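Local coordinates for protein probable zinc protease PqqL (Escherichia coli, PDB 6OFS) that probably acts as a zinc-dependent endopeptidase of the M16 family in the bacterial periplasm, cutting peptide bonds with one bound zinc ion, at residues Thr640-Asp645 and Leu714-Asp719; Trp738-Ser743 and Asn896-Val901; His58-Gly63 and Asn122-Glu127; Leu50-Phe55 and Ala184-Phe189. One frame throughout, in Å; residues are numbered along the deposited sequence.

The four contacts form two pairs on opposite sides of the chain's centre. Contacts 3 and 4 share helix 52-59, whose His54 and His58 hold the zinc; their centres are 11 Å apart, and contact 3 is nested inside the loop that contact 4 closes. Contacts 1 and 2 follow later in sequence, also 11 Å apart between centres, where the segment 714-719 meets the sheet containing strands 733-742 and 896-904. The Ala717 O to Tyr898 OH distance of 2.7 Å, a probable hydrogen bond, joins this second pair. Contacts 2 and 3 lie about 94 Å apart between centres, so the C-terminal pair is remote from the metal site.

Contact 1: Thr640-Asp645 and Leu714-Asp719; sequences TRYADD and LTRATD
With CG beside the backbone N in both residues (chi1 -54° in Tyr642), the tyrosine ring and the leucine branch of Leu714 are set at about a right angle. Leu714 CD1 lies over the ring centre, 3.8 Å from the Tyr642 centroid and 8° off the ring normal, a CH-pi contact, while Leu714 CB packs over the same ring near Tyr642 CD1. Arg716 bends at chi2, which carries its chain alongside the tyrosine, pointing the same way. Its guanidinium is turned 66° from the ring, and Arg716 NH1 comes within 3.5 Å of Tyr642 CE1. The same NH1 donates to Leu714 O at 2.7 Å, folding the arginine back over its own segment.

Backbone bonds hold the pairing in register: Ala717 N to Arg641 O and Ala643 N to Thr715 O, both 2.9 Å, border a single bridge between Tyr642 and Arg716. Beyond it, Asp644 OD2 uses its anti lone pair to accept Thr715 N at 2.8 Å in a nearly straight bond. The other carboxylate oxygen, OD1, pairs with Arg646. Replacing Arg716 by an alanine would probably cost Asp787 and Asp792 their salt bridges to this arginine and take away the packing beside Tyr642 CE1.

Those two aspartates lie on strands 779-787 and 792-801, so the loop 714-719, between helix 687-697 and strand 721-728, ties the C-terminal end of helix 629-641 to the neighbouring sheet; Thr640 also packs against strand 721-728.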
loop_
_atom_site.group_PDB
_atom_site.type_symbol
_atom_site.label_atom_id
_atom_site.label_comp_id
_atom_site.label_asym_id
_atom_site.label_seq_id
_atom_site.Cartn_x
_atom_site.Cartn_y
_atom_site.Cartn_z
ATOM N N THR A 640 15.878 4.666 -36.132
ATOM C CA THR A 640 16.278 4.944 -37.513
ATOM C C THR A 640 15.190 4.454 -38.486
ATOM O O THR A 640 14.801 5.192 -39.388
ATOM C CB THR A 640 17.701 4.393 -37.775
ATOM O OG1 THR A 640 18.632 5.124 -36.972
ATOM C CG2 THR A 640 18.118 4.495 -39.234
ATOM N N ARG A 641 14.706 3.216 -38.279
ATOM C CA ARG A 641 13.626 2.559 -39.017
ATOM C C ARG A 641 12.285 3.328 -38.918
ATOM O O ARG A 641 11.458 3.238 -39.830
ATOM C CB ARG A 641 13.391 1.176 -38.424
ATOM C CG ARG A 641 14.316 0.094 -38.926
ATOM C CD ARG A 641 13.747 -1.255 -38.548
ATOM N NE ARG A 641 13.958 -1.550 -37.133
ATOM C CZ ARG A 641 13.177 -2.347 -36.413
ATOM N NH1 ARG A 641 12.118 -2.934 -36.968
ATOM N NH2 ARG A 641 13.445 -2.563 -35.128
ATOM N N TYR A 642 12.045 4.015 -37.785
ATOM C CA TYR A 642 10.814 4.761 -37.561
ATOM C C TYR A 642 11.075 6.248 -37.367
ATOM O O TYR A 642 12.187 6.658 -37.029
ATOM C CB TYR A 642 10.011 4.188 -36.369
ATOM C CG TYR A 642 9.704 2.708 -36.468
ATOM C CD1 TYR A 642 8.664 2.244 -37.267
ATOM C CD2 TYR A 642 10.462 1.769 -35.768
ATOM C CE1 TYR A 642 8.372 0.882 -37.355
ATOM C CE2 TYR A 642 10.188 0.406 -35.856
ATOM C CZ TYR A 642 9.138 -0.033 -36.648
ATOM O OH TYR A 642 8.848 -1.370 -36.723
ATOM N N ALA A 643 10.040 7.054 -37.614
ATOM C CA ALA A 643 10.036 8.498 -37.441
ATOM C C ALA A 643 8.850 8.748 -36.494
ATOM O O ALA A 643 7.784 9.226 -36.901
ATOM C CB ALA A 643 9.842 9.183 -38.787
ATOM N N ASP A 644 9.023 8.310 -35.236
ATOM C CA ASP A 644 7.999 8.377 -34.187
ATOM C C ASP A 644 8.644 8.775 -32.861
ATOM O O ASP A 644 9.669 8.203 -32.481
ATOM C CB ASP A 644 7.314 6.997 -34.045
ATOM C CG ASP A 644 5.849 7.027 -33.644
ATOM O OD1 ASP A 644 5.551 7.461 -32.506
ATOM O OD2 ASP A 644 5.003 6.587 -34.452
ATOM N N ASP A 645 8.033 9.734 -32.149
ATOM C CA ASP A 645 8.515 10.199 -30.847
ATOM C C ASP A 645 8.535 9.075 -29.814
ATOM O O ASP A 645 9.360 9.097 -28.903
ATOM C CB ASP A 645 7.650 11.369 -30.330
ATOM C CG ASP A 645 8.123 12.758 -30.747
ATOM O OD1 ASP A 645 9.347 13.036 -30.629
ATOM O OD2 ASP A 645 7.270 13.578 -31.164
ATOM N N LEU A 714 3.610 2.372 -35.169
ATOM C CA LEU A 714 4.709 3.333 -35.282
ATOM C C LEU A 714 4.799 3.865 -36.718
ATOM O O LEU A 714 4.596 3.112 -37.670
ATOM C CB LEU A 714 6.052 2.705 -34.875
ATOM C CG LEU A 714 6.198 2.215 -33.437
ATOM C CD1 LEU A 714 7.429 1.345 -33.300
ATOM C CD2 LEU A 714 6.239 3.370 -32.440
ATOM N N THR A 715 5.034 5.176 -36.856
ATOM C CA THR A 715 5.191 5.836 -38.152
ATOM C C THR A 715 6.528 5.358 -38.682
ATOM O O THR A 715 7.543 5.538 -38.016
ATOM C CB THR A 715 5.154 7.380 -37.975
ATOM O OG1 THR A 715 3.862 7.767 -37.511
ATOM C CG2 THR A 715 5.505 8.144 -39.261
ATOM N N ARG A 716 6.526 4.710 -39.845
ATOM C CA ARG A 716 7.751 4.211 -40.472
ATOM C C ARG A 716 8.494 5.357 -41.138
ATOM O O ARG A 716 7.844 6.273 -41.644
ATOM C CB ARG A 716 7.416 3.123 -41.493
ATOM C CG ARG A 716 7.187 1.755 -40.862
ATOM C CD ARG A 716 5.749 1.514 -40.483
ATOM N NE ARG A 716 5.505 0.103 -40.199
ATOM C CZ ARG A 716 5.134 -0.380 -39.019
ATOM N NH1 ARG A 716 4.952 0.435 -37.988
ATOM N NH2 ARG A 716 4.928 -1.682 -38.863
ATOM N N ALA A 717 9.845 5.341 -41.089
ATOM C CA ALA A 717 10.703 6.357 -41.722
ATOM C C ALA A 717 10.525 6.265 -43.241
ATOM O O ALA A 717 10.574 5.180 -43.814
ATOM C CB ALA A 717 12.161 6.142 -41.346
ATOM N N THR A 718 10.237 7.403 -43.864
ATOM C CA THR A 718 9.981 7.544 -45.297
ATOM C C THR A 718 11.278 7.429 -46.114
ATOM O O THR A 718 11.214 7.037 -47.271
ATOM C CB THR A 718 9.148 8.837 -45.571
ATOM O OG1 THR A 718 9.092 9.118 -46.971
ATOM C CG2 THR A 718 9.657 10.068 -44.810
ATOM N N ASP A 719 12.435 7.733 -45.528
ATOM C CA ASP A 719 13.718 7.640 -46.229
ATOM C C ASP A 719 14.603 6.557 -45.671
ATOM O O ASP A 719 14.606 6.309 -44.460
ATOM C CB ASP A 719 14.487 8.973 -46.185
ATOM C CG ASP A 719 13.851 10.073 -47.012
ATOM O OD1 ASP A 719 13.820 9.936 -48.267
ATOM O OD2 ASP A 719 13.387 11.079 -46.407
#

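Contact 2: Trp738-Ser743 and Asn896-Val901; sequences WKRYDS and NTYTGV
Trp738 and Tyr898 form an antiparallel hydrogen-bonded pair: Trp738 N to Tyr898 O and Tyr898 N to Trp738 O both measure 2.8 Å. The local strand axes run 166° apart in direction and approach to 4.8 Å. Lys739 and Thr897 follow as a non-hydrogen-bonded pair, then Arg740 and Asn896 as a hydrogen-bonded one, its Arg740 N to Asn896 O bond at 168°.

Trp738, Arg740, Asn896 and Tyr898 share one face of the sheet. There Arg740, bent at chi3 (77°), lies alongside Asn896 and donates from NH1 to Asn896 OD1 at 2.9 Å, the acceptor lying somewhat out of the guanidinium plane. NH1 also reaches Tyr898 OH at the guanidinium edge in a weak bond of 3.1 Å, the two flat groups nearly coplanar. Tyr898 OH has its stronger partner in Ala717 O, and Asn896 ND2 is hydrogen-bonded to Asn720 OD1 and Thr718 O. On the other face Lys739 runs beside Thr897, with NZ 3.5 Å from Thr897 CG2.

In the five-stranded sheet, strand 896-904 lies between 721-728 and 733-742, and 733-742 pairs in turn with 792-801. Helix 806-823 covers the Lys739 and Thr899 face, while helix 629-641 packs against Trp738 and Tyr898.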
loop_
_atom_site.group_PDB
_atom_site.type_symbol
_atom_site.label_atom_id
_atom_site.label_comp_id
_atom_site.label_asym_id
_atom_site.label_seq_id
_atom_site.Cartn_x
_atom_site.Cartn_y
_atom_site.Cartn_z
ATOM N N TRP A 738 17.414 -4.189 -42.682
ATOM C CA TRP A 738 15.958 -4.306 -42.678
ATOM C C TRP A 738 15.446 -3.868 -44.021
ATOM O O TRP A 738 15.820 -2.810 -44.520
ATOM C CB TRP A 738 15.318 -3.415 -41.613
ATOM C CG TRP A 738 15.311 -3.979 -40.227
ATOM C CD1 TRP A 738 14.313 -4.705 -39.643
ATOM C CD2 TRP A 738 16.265 -3.702 -39.198
ATOM N NE1 TRP A 738 14.605 -4.930 -38.318
ATOM C CE2 TRP A 738 15.801 -4.325 -38.017
ATOM C CE3 TRP A 738 17.461 -2.964 -39.151
ATOM C CZ2 TRP A 738 16.529 -4.290 -36.817
ATOM C CZ3 TRP A 738 18.171 -2.913 -37.957
ATOM C CH2 TRP A 738 17.708 -3.576 -36.810
ATOM N N LYS A 739 14.592 -4.684 -44.602
ATOM C CA LYS A 739 13.939 -4.424 -45.870
ATOM C C LYS A 739 12.463 -4.408 -45.533
ATOM O O LYS A 739 11.990 -5.313 -44.843
ATOM C CB LYS A 739 14.300 -5.507 -46.893
ATOM C CG LYS A 739 15.605 -5.201 -47.598
ATOM C CD LYS A 739 15.996 -6.270 -48.618
ATOM C CE LYS A 739 17.329 -6.002 -49.291
ATOM N NZ LYS A 739 17.312 -4.777 -50.143
ATOM N N ARG A 740 11.768 -3.325 -45.909
ATOM C CA ARG A 740 10.342 -3.134 -45.637
ATOM C C ARG A 740 9.551 -3.224 -46.919
ATOM O O ARG A 740 9.919 -2.620 -47.929
ATOM C CB ARG A 740 10.083 -1.807 -44.924
ATOM C CG ARG A 740 9.239 -1.971 -43.670
ATOM C CD ARG A 740 8.769 -0.644 -43.140
ATOM N NE ARG A 740 7.649 -0.135 -43.933
ATOM C CZ ARG A 740 7.677 0.982 -44.650
ATOM N NH1 ARG A 740 8.763 1.748 -44.659
ATOM N NH2 ARG A 740 6.613 1.356 -45.346
ATOM N N TYR A 741 8.481 -4.014 -46.878
ATOM C CA TYR A 741 7.617 -4.292 -48.017
ATOM C C TYR A 741 6.178 -3.931 -47.658
ATOM O O TYR A 741 5.723 -4.310 -46.585
ATOM C CB TYR A 741 7.711 -5.795 -48.365
ATOM C CG TYR A 741 9.115 -6.283 -48.671
ATOM C CD1 TYR A 741 9.929 -6.813 -47.666
ATOM C CD2 TYR A 741 9.625 -6.236 -49.966
ATOM C CE1 TYR A 741 11.221 -7.268 -47.946
ATOM C CE2 TYR A 741 10.914 -6.681 -50.254
ATOM C CZ TYR A 741 11.713 -7.189 -49.241
ATOM O OH TYR A 741 12.971 -7.645 -49.546
ATOM N N ASP A 742 5.466 -3.188 -48.525
ATOM C CA ASP A 742 4.059 -2.862 -48.265
ATOM C C ASP A 742 3.186 -4.027 -48.727
ATOM O O ASP A 742 3.528 -4.694 -49.707
ATOM C CB ASP A 742 3.623 -1.549 -48.949
ATOM C CG ASP A 742 3.849 -0.265 -48.148
ATOM O OD1 ASP A 742 4.008 -0.351 -46.904
ATOM O OD2 ASP A 742 3.839 0.833 -48.762
ATOM N N SER A 743 2.101 -4.306 -47.996
ATOM C CA SER A 743 1.167 -5.377 -48.346
ATOM C C SER A 743 -0.045 -4.711 -48.966
ATOM O O SER A 743 -0.772 -3.981 -48.279
ATOM C CB SER A 743 0.759 -6.183 -47.113
ATOM O OG SER A 743 1.866 -6.531 -46.299
ATOM N N ASN A 896 11.408 0.529 -48.501
ATOM C CA ASN A 896 12.536 1.069 -47.737
ATOM C C ASN A 896 13.552 0.025 -47.292
ATOM O O ASN A 896 13.181 -1.097 -46.970
ATOM C CB ASN A 896 12.043 1.805 -46.500
ATOM C CG ASN A 896 11.498 3.192 -46.730
ATOM O OD1 ASN A 896 10.325 3.470 -46.472
ATOM N ND2 ASN A 896 12.338 4.094 -47.197
ATOM N N THR A 897 14.838 0.415 -47.226
ATOM C CA THR A 897 15.918 -0.419 -46.696
ATOM C C THR A 897 16.702 0.367 -45.638
ATOM O O THR A 897 17.182 1.468 -45.918
ATOM C CB THR A 897 16.837 -1.045 -47.769
ATOM O OG1 THR A 897 17.689 -0.046 -48.323
ATOM C CG2 THR A 897 16.086 -1.804 -48.860
ATOM N N TYR A 898 16.804 -0.183 -44.422
ATOM C CA TYR A 898 17.559 0.446 -43.339
ATOM C C TYR A 898 18.742 -0.454 -42.967
ATOM O O TYR A 898 18.567 -1.653 -42.698
ATOM C CB TYR A 898 16.681 0.792 -42.126
ATOM C CG TYR A 898 15.298 1.304 -42.479
ATOM C CD1 TYR A 898 15.075 2.654 -42.744
ATOM C CD2 TYR A 898 14.206 0.439 -42.533
ATOM C CE1 TYR A 898 13.804 3.124 -43.075
ATOM C CE2 TYR A 898 12.926 0.905 -42.827
ATOM C CZ TYR A 898 12.727 2.250 -43.085
ATOM O OH TYR A 898 11.461 2.676 -43.392
ATOM N N THR A 899 19.954 0.117 -43.028
ATOM C CA THR A 899 21.194 -0.600 -42.777
ATOM C C THR A 899 21.943 -0.003 -41.607
ATOM O O THR A 899 22.036 1.219 -41.481
ATOM C CB THR A 899 22.011 -0.700 -44.059
ATOM O OG1 THR A 899 21.126 -1.154 -45.088
ATOM C CG2 THR A 899 23.196 -1.675 -43.932
ATOM N N GLY A 900 22.438 -0.885 -40.751
ATOM C CA GLY A 900 23.176 -0.514 -39.558
ATOM C C GLY A 900 24.390 -1.382 -39.374
ATOM O O GLY A 900 24.302 -2.611 -39.416
ATOM N N VAL A 901 25.537 -0.736 -39.181
ATOM C CA VAL A 901 26.811 -1.410 -38.982
ATOM C C VAL A 901 27.420 -0.920 -37.676
ATOM O O VAL A 901 27.627 0.288 -37.508
ATOM C CB VAL A 901 27.754 -1.182 -40.196
ATOM C CG1 VAL A 901 29.105 -1.817 -39.960
ATOM C CG2 VAL A 901 27.139 -1.725 -41.487
#

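Contact 3: His58-Gly63 and Asn122-Glu127; sequences HMMFNG and NAATFE. With ZN (zinc ion), chain B.
Phe126 packs against both methionines of the first segment, and this apolar cluster is the dense part of the contact. Met59 CB comes within 3.6 Å of Phe126 CE1, and Met60 CE lies 3.7 Å from Phe126 CZ, both approaching the ring obliquely. Met60 starts out pointing away, but bends at chi2 and chi3 bring its methyl back to the ring and to Ala124 CB at 3.5 Å. Cut back to an alanine, Phe126 would probably leave a gap beside Met59 CB and Met60 CE, with the Met60 methyl freer to turn.

His58 lies on the helix carrying the HxxEH zinc motif, the inverted form that marks M16 peptidases. His58 NE2 binds the zinc at 2.1 Å, and its ND1 is hydrogen-bonded to Glu134, a predicted zinc ligand that also lies beside Met59. A type I turn spans Met59 to Asn62.

The polar part of the contact is a single backbone bond: Thr125 N donates to Gly63 O at 3.2 Å, straight at 175° but with the donor above the carbonyl plane. Gly63 adopts phi 125° and psi 127°, angles at which a CB would jam against the preceding carbonyl oxygen and also clash with Thr125 OG1. The loose side lies two residues on from Thr125, where the exposed Glu127 sits at the N-cap position of helix 128-144, its side chain coming no nearer than 5.4 Å to the segment 58-63.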
loop_
_atom_site.group_PDB
_atom_site.type_symbol
_atom_site.label_atom_id
_atom_site.label_comp_id
_atom_site.label_asym_id
_atom_site.label_seq_id
_atom_site.Cartn_x
_atom_site.Cartn_y
_atom_site.Cartn_z
ATOM N N HIS A 58 -7.877 25.403 38.720
ATOM C CA HIS A 58 -9.001 25.587 39.649
ATOM C C HIS A 58 -9.374 27.081 39.833
ATOM O O HIS A 58 -10.555 27.421 39.780
ATOM C CB HIS A 58 -8.668 24.958 41.006
ATOM C CG HIS A 58 -8.943 23.490 41.081
ATOM N ND1 HIS A 58 -9.929 22.978 41.921
ATOM C CD2 HIS A 58 -8.355 22.465 40.425
ATOM C CE1 HIS A 58 -9.906 21.670 41.742
ATOM N NE2 HIS A 58 -8.984 21.311 40.843
ATOM N N MET A 59 -8.358 27.966 40.001
ATOM C CA MET A 59 -8.551 29.399 40.247
ATOM C C MET A 59 -9.216 30.171 39.105
ATOM O O MET A 59 -9.674 31.297 39.336
ATOM C CB MET A 59 -7.242 30.075 40.661
ATOM C CG MET A 59 -6.851 29.801 42.102
ATOM S SD MET A 59 -8.189 29.983 43.317
ATOM C CE MET A 59 -8.338 31.726 43.388
ATOM N N MET A 60 -9.310 29.564 37.900
ATOM C CA MET A 60 -9.958 30.149 36.716
ATOM C C MET A 60 -11.461 30.251 36.900
ATOM O O MET A 60 -12.119 31.080 36.254
ATOM C CB MET A 60 -9.643 29.332 35.453
ATOM C CG MET A 60 -8.212 29.452 34.979
ATOM S SD MET A 60 -7.580 31.143 34.791
ATOM C CE MET A 60 -6.577 31.239 36.301
ATOM N N PHE A 61 -11.992 29.406 37.795
ATOM C CA PHE A 61 -13.402 29.327 38.144
ATOM C C PHE A 61 -13.697 30.065 39.453
ATOM O O PHE A 61 -14.853 30.098 39.875
ATOM C CB PHE A 61 -13.834 27.846 38.205
ATOM C CG PHE A 61 -13.724 27.166 36.859
ATOM C CD1 PHE A 61 -14.763 27.248 35.934
ATOM C CD2 PHE A 61 -12.550 26.526 36.478
ATOM C CE1 PHE A 61 -14.638 26.680 34.664
ATOM C CE2 PHE A 61 -12.421 25.971 35.204
ATOM C CZ PHE A 61 -13.471 26.041 34.309
ATOM N N ASN A 62 -12.664 30.698 40.070
ATOM C CA ASN A 62 -12.811 31.388 41.345
ATOM C C ASN A 62 -12.426 32.892 41.316
ATOM O O ASN A 62 -11.884 33.412 42.301
ATOM C CB ASN A 62 -12.063 30.625 42.450
ATOM C CG ASN A 62 -12.724 29.306 42.785
ATOM O OD1 ASN A 62 -12.529 28.301 42.100
ATOM N ND2 ASN A 62 -13.534 29.277 43.837
ATOM N N GLY A 63 -12.770 33.583 40.219
ATOM C CA GLY A 63 -12.576 35.027 40.102
ATOM C C GLY A 63 -11.780 35.587 38.943
ATOM O O GLY A 63 -10.625 35.208 38.723
ATOM N N ASN A 122 -6.066 36.246 30.674
ATOM C CA ASN A 122 -5.238 37.266 31.337
ATOM C C ASN A 122 -5.904 38.066 32.490
ATOM O O ASN A 122 -5.213 38.887 33.107
ATOM C CB ASN A 122 -4.685 38.252 30.283
ATOM C CG ASN A 122 -5.721 39.034 29.489
ATOM O OD1 ASN A 122 -6.901 39.190 29.861
ATOM N ND2 ASN A 122 -5.280 39.573 28.370
ATOM N N ALA A 123 -7.221 37.869 32.752
ATOM C CA ALA A 123 -7.971 38.628 33.766
ATOM C C ALA A 123 -8.211 37.910 35.129
ATOM O O ALA A 123 -8.951 38.451 35.961
ATOM C CB ALA A 123 -9.298 39.110 33.184
ATOM N N ALA A 124 -7.571 36.747 35.383
ATOM C CA ALA A 124 -7.712 36.048 36.667
ATOM C C ALA A 124 -7.147 36.887 37.803
ATOM O O ALA A 124 -6.037 37.422 37.719
ATOM C CB ALA A 124 -7.042 34.696 36.631
ATOM N N THR A 125 -7.943 37.019 38.854
ATOM C CA THR A 125 -7.661 37.885 39.989
ATOM C C THR A 125 -6.938 37.214 41.173
ATOM O O THR A 125 -6.177 37.908 41.838
ATOM C CB THR A 125 -8.950 38.579 40.417
ATOM O OG1 THR A 125 -9.971 37.594 40.675
ATOM C CG2 THR A 125 -9.421 39.593 39.357
ATOM N N PHE A 126 -7.137 35.904 41.430
ATOM C CA PHE A 126 -6.487 35.174 42.541
ATOM C C PHE A 126 -6.678 35.887 43.899
ATOM O O PHE A 126 -5.694 36.253 44.567
ATOM C CB PHE A 126 -4.981 34.919 42.271
ATOM C CG PHE A 126 -4.685 34.233 40.967
ATOM C CD1 PHE A 126 -4.784 32.849 40.850
ATOM C CD2 PHE A 126 -4.283 34.965 39.856
ATOM C CE1 PHE A 126 -4.513 32.214 39.635
ATOM C CE2 PHE A 126 -3.988 34.325 38.650
ATOM C CZ PHE A 126 -4.122 32.957 38.543
ATOM N N GLU A 127 -7.947 36.134 44.273
ATOM C CA GLU A 127 -8.274 36.819 45.525
ATOM C C GLU A 127 -7.905 35.936 46.711
ATOM O O GLU A 127 -8.209 34.741 46.675
ATOM C CB GLU A 127 -9.757 37.230 45.550
ATOM C CG GLU A 127 -10.123 38.295 44.519
ATOM C CD GLU A 127 -9.586 39.701 44.742
ATOM O OE1 GLU A 127 -9.240 40.044 45.897
ATOM O OE2 GLU A 127 -9.527 40.468 43.753
HETATM ZN ZN ZN B . -8.803 19.353 40.084
#

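Contact 4: Leu50-Phe55 and Ala184-Phe189; sequences LGVAHF and AQLRQF. With ZN (zinc ion), chain B.
Leu186 is the first residue of 184-189 to pack firmly on the segment 50-55, and it does so with both of its methyl branches. CD1 sits over a face of the Phe55 ring, 4.1 Å from its centroid and 27° off the normal, a CH-pi contact. CD2 reaches Phe55 CB at 3.8 Å and, more distantly, Val52 CG1 at 4.2 Å. Leu186 and Phe55 cross obliquely. Arg187, next along, turns from this interface and donates NH2 to Thr125 O.

Three residues on from Leu186, Phe189 extends with CG anti to its backbone N (chi1 -175°), which lays its ring against the start of the other helix. Val52 CG1 meets Phe189 CG at 3.5 Å, the two side chains sliding past each other in opposite directions. At the far end of the ring, Phe189 CZ touches Ala53 CB at 3.6 Å, and Ala53 N lies above one face, displaced toward the rim; that N-H is bonded to Glu45.

All five touching residues are buried, an apolar seam between helices 52-59 and 183-193. On the side of helix 52-59 away from the seam, His54 NE2 binds the zinc at 2.3 Å alongside His58, the paired histidines of the inverted HxxEH motif of M16 metallopeptidases.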
loop_
_atom_site.group_PDB
_atom_site.type_symbol
_atom_site.label_atom_id
_atom_site.label_comp_id
_atom_site.label_asym_id
_atom_site.label_seq_id
_atom_site.Cartn_x
_atom_site.Cartn_y
_atom_site.Cartn_z
ATOM N N LEU A 50 5.184 23.042 43.191
ATOM C CA LEU A 50 4.631 21.697 43.011
ATOM C C LEU A 50 3.133 21.619 43.302
ATOM O O LEU A 50 2.701 21.561 44.459
ATOM C CB LEU A 50 5.449 20.659 43.798
ATOM C CG LEU A 50 6.988 20.717 43.529
ATOM C CD1 LEU A 50 7.750 19.746 44.380
ATOM C CD2 LEU A 50 7.306 20.446 42.093
ATOM N N GLY A 51 2.362 21.642 42.214
ATOM C CA GLY A 51 0.906 21.587 42.213
ATOM C C GLY A 51 0.249 22.875 41.760
ATOM O O GLY A 51 -0.975 22.919 41.612
ATOM N N VAL A 52 1.075 23.917 41.497
ATOM C CA VAL A 52 0.682 25.264 41.088
ATOM C C VAL A 52 -0.089 25.287 39.753
ATOM O O VAL A 52 -1.122 25.957 39.686
ATOM C CB VAL A 52 1.881 26.233 41.107
ATOM C CG1 VAL A 52 1.620 27.477 40.270
ATOM C CG2 VAL A 52 2.213 26.636 42.538
ATOM N N ALA A 53 0.380 24.551 38.720
ATOM C CA ALA A 53 -0.304 24.480 37.420
ATOM C C ALA A 53 -1.773 24.073 37.581
ATOM O O ALA A 53 -2.660 24.710 36.982
ATOM C CB ALA A 53 0.409 23.514 36.492
ATOM N N HIS A 54 -2.025 23.070 38.451
ATOM C CA HIS A 54 -3.355 22.557 38.753
ATOM C C HIS A 54 -4.130 23.530 39.639
ATOM O O HIS A 54 -5.345 23.701 39.442
ATOM C CB HIS A 54 -3.276 21.135 39.347
ATOM C CG HIS A 54 -4.554 20.629 39.950
ATOM N ND1 HIS A 54 -4.692 20.471 41.323
ATOM C CD2 HIS A 54 -5.705 20.251 39.355
ATOM C CE1 HIS A 54 -5.904 19.981 41.510
ATOM N NE2 HIS A 54 -6.555 19.838 40.357
ATOM N N PHE A 55 -3.441 24.200 40.588
ATOM C CA PHE A 55 -4.105 25.181 41.450
ATOM C C PHE A 55 -4.619 26.318 40.564
ATOM O O PHE A 55 -5.761 26.737 40.725
ATOM C CB PHE A 55 -3.160 25.704 42.558
ATOM C CG PHE A 55 -3.803 26.208 43.845
ATOM C CD1 PHE A 55 -4.782 27.202 43.820
ATOM C CD2 PHE A 55 -3.372 25.741 45.088
ATOM C CE1 PHE A 55 -5.345 27.686 45.003
ATOM C CE2 PHE A 55 -3.939 26.225 46.273
ATOM C CZ PHE A 55 -4.913 27.203 46.222
ATOM N N ALA A 184 0.301 35.525 45.234
ATOM C CA ALA A 184 1.343 36.139 44.396
ATOM C C ALA A 184 2.085 35.078 43.573
ATOM O O ALA A 184 2.366 35.327 42.400
ATOM C CB ALA A 184 2.325 36.936 45.244
ATOM N N GLN A 185 2.359 33.886 44.161
ATOM C CA GLN A 185 3.041 32.785 43.455
ATOM C C GLN A 185 2.170 32.201 42.335
ATOM O O GLN A 185 2.683 31.872 41.260
ATOM C CB GLN A 185 3.499 31.696 44.430
ATOM C CG GLN A 185 4.595 32.172 45.378
ATOM C CD GLN A 185 4.609 31.456 46.709
ATOM O OE1 GLN A 185 3.734 30.643 47.046
ATOM N NE2 GLN A 185 5.617 31.753 47.508
ATOM N N LEU A 186 0.845 32.114 42.589
ATOM C CA LEU A 186 -0.160 31.647 41.629
ATOM C C LEU A 186 -0.274 32.675 40.523
ATOM O O LEU A 186 -0.412 32.300 39.355
ATOM C CB LEU A 186 -1.538 31.432 42.295
ATOM C CG LEU A 186 -1.586 30.384 43.402
ATOM C CD1 LEU A 186 -2.876 30.475 44.190
ATOM C CD2 LEU A 186 -1.361 28.988 42.860
ATOM N N ARG A 187 -0.186 33.975 40.886
ATOM C CA ARG A 187 -0.217 35.048 39.904
ATOM C C ARG A 187 1.055 34.983 39.030
ATOM O O ARG A 187 0.941 35.015 37.809
ATOM C CB ARG A 187 -0.422 36.422 40.569
ATOM C CG ARG A 187 -1.130 37.430 39.644
ATOM C CD ARG A 187 -1.578 38.707 40.356
ATOM N NE ARG A 187 -2.733 38.498 41.234
ATOM C CZ ARG A 187 -2.681 38.506 42.564
ATOM N NH1 ARG A 187 -1.534 38.735 43.191
ATOM N NH2 ARG A 187 -3.780 38.299 43.280
ATOM N N GLN A 188 2.235 34.778 39.652
ATOM C CA GLN A 188 3.532 34.664 38.972
ATOM C C GLN A 188 3.588 33.569 37.903
ATOM O O GLN A 188 4.099 33.826 36.813
ATOM C CB GLN A 188 4.669 34.489 39.980
ATOM C CG GLN A 188 5.336 35.813 40.358
ATOM C CD GLN A 188 5.294 36.088 41.844
ATOM O OE1 GLN A 188 5.862 35.347 42.661
ATOM N NE2 GLN A 188 4.606 37.164 42.227
ATOM N N PHE A 189 3.051 32.365 38.201
ATOM C CA PHE A 189 3.025 31.236 37.263
ATOM C C PHE A 189 2.072 31.524 36.104
ATOM O O PHE A 189 2.378 31.201 34.957
ATOM C CB PHE A 189 2.602 29.946 37.986
ATOM C CG PHE A 189 2.641 28.664 37.173
ATOM C CD1 PHE A 189 1.547 28.269 36.409
ATOM C CD2 PHE A 189 3.736 27.807 37.250
ATOM C CE1 PHE A 189 1.579 27.083 35.679
ATOM C CE2 PHE A 189 3.756 26.606 36.547
ATOM C CZ PHE A 189 2.681 26.252 35.762
HETATM ZN ZN ZN B . -8.803 19.353 40.084
#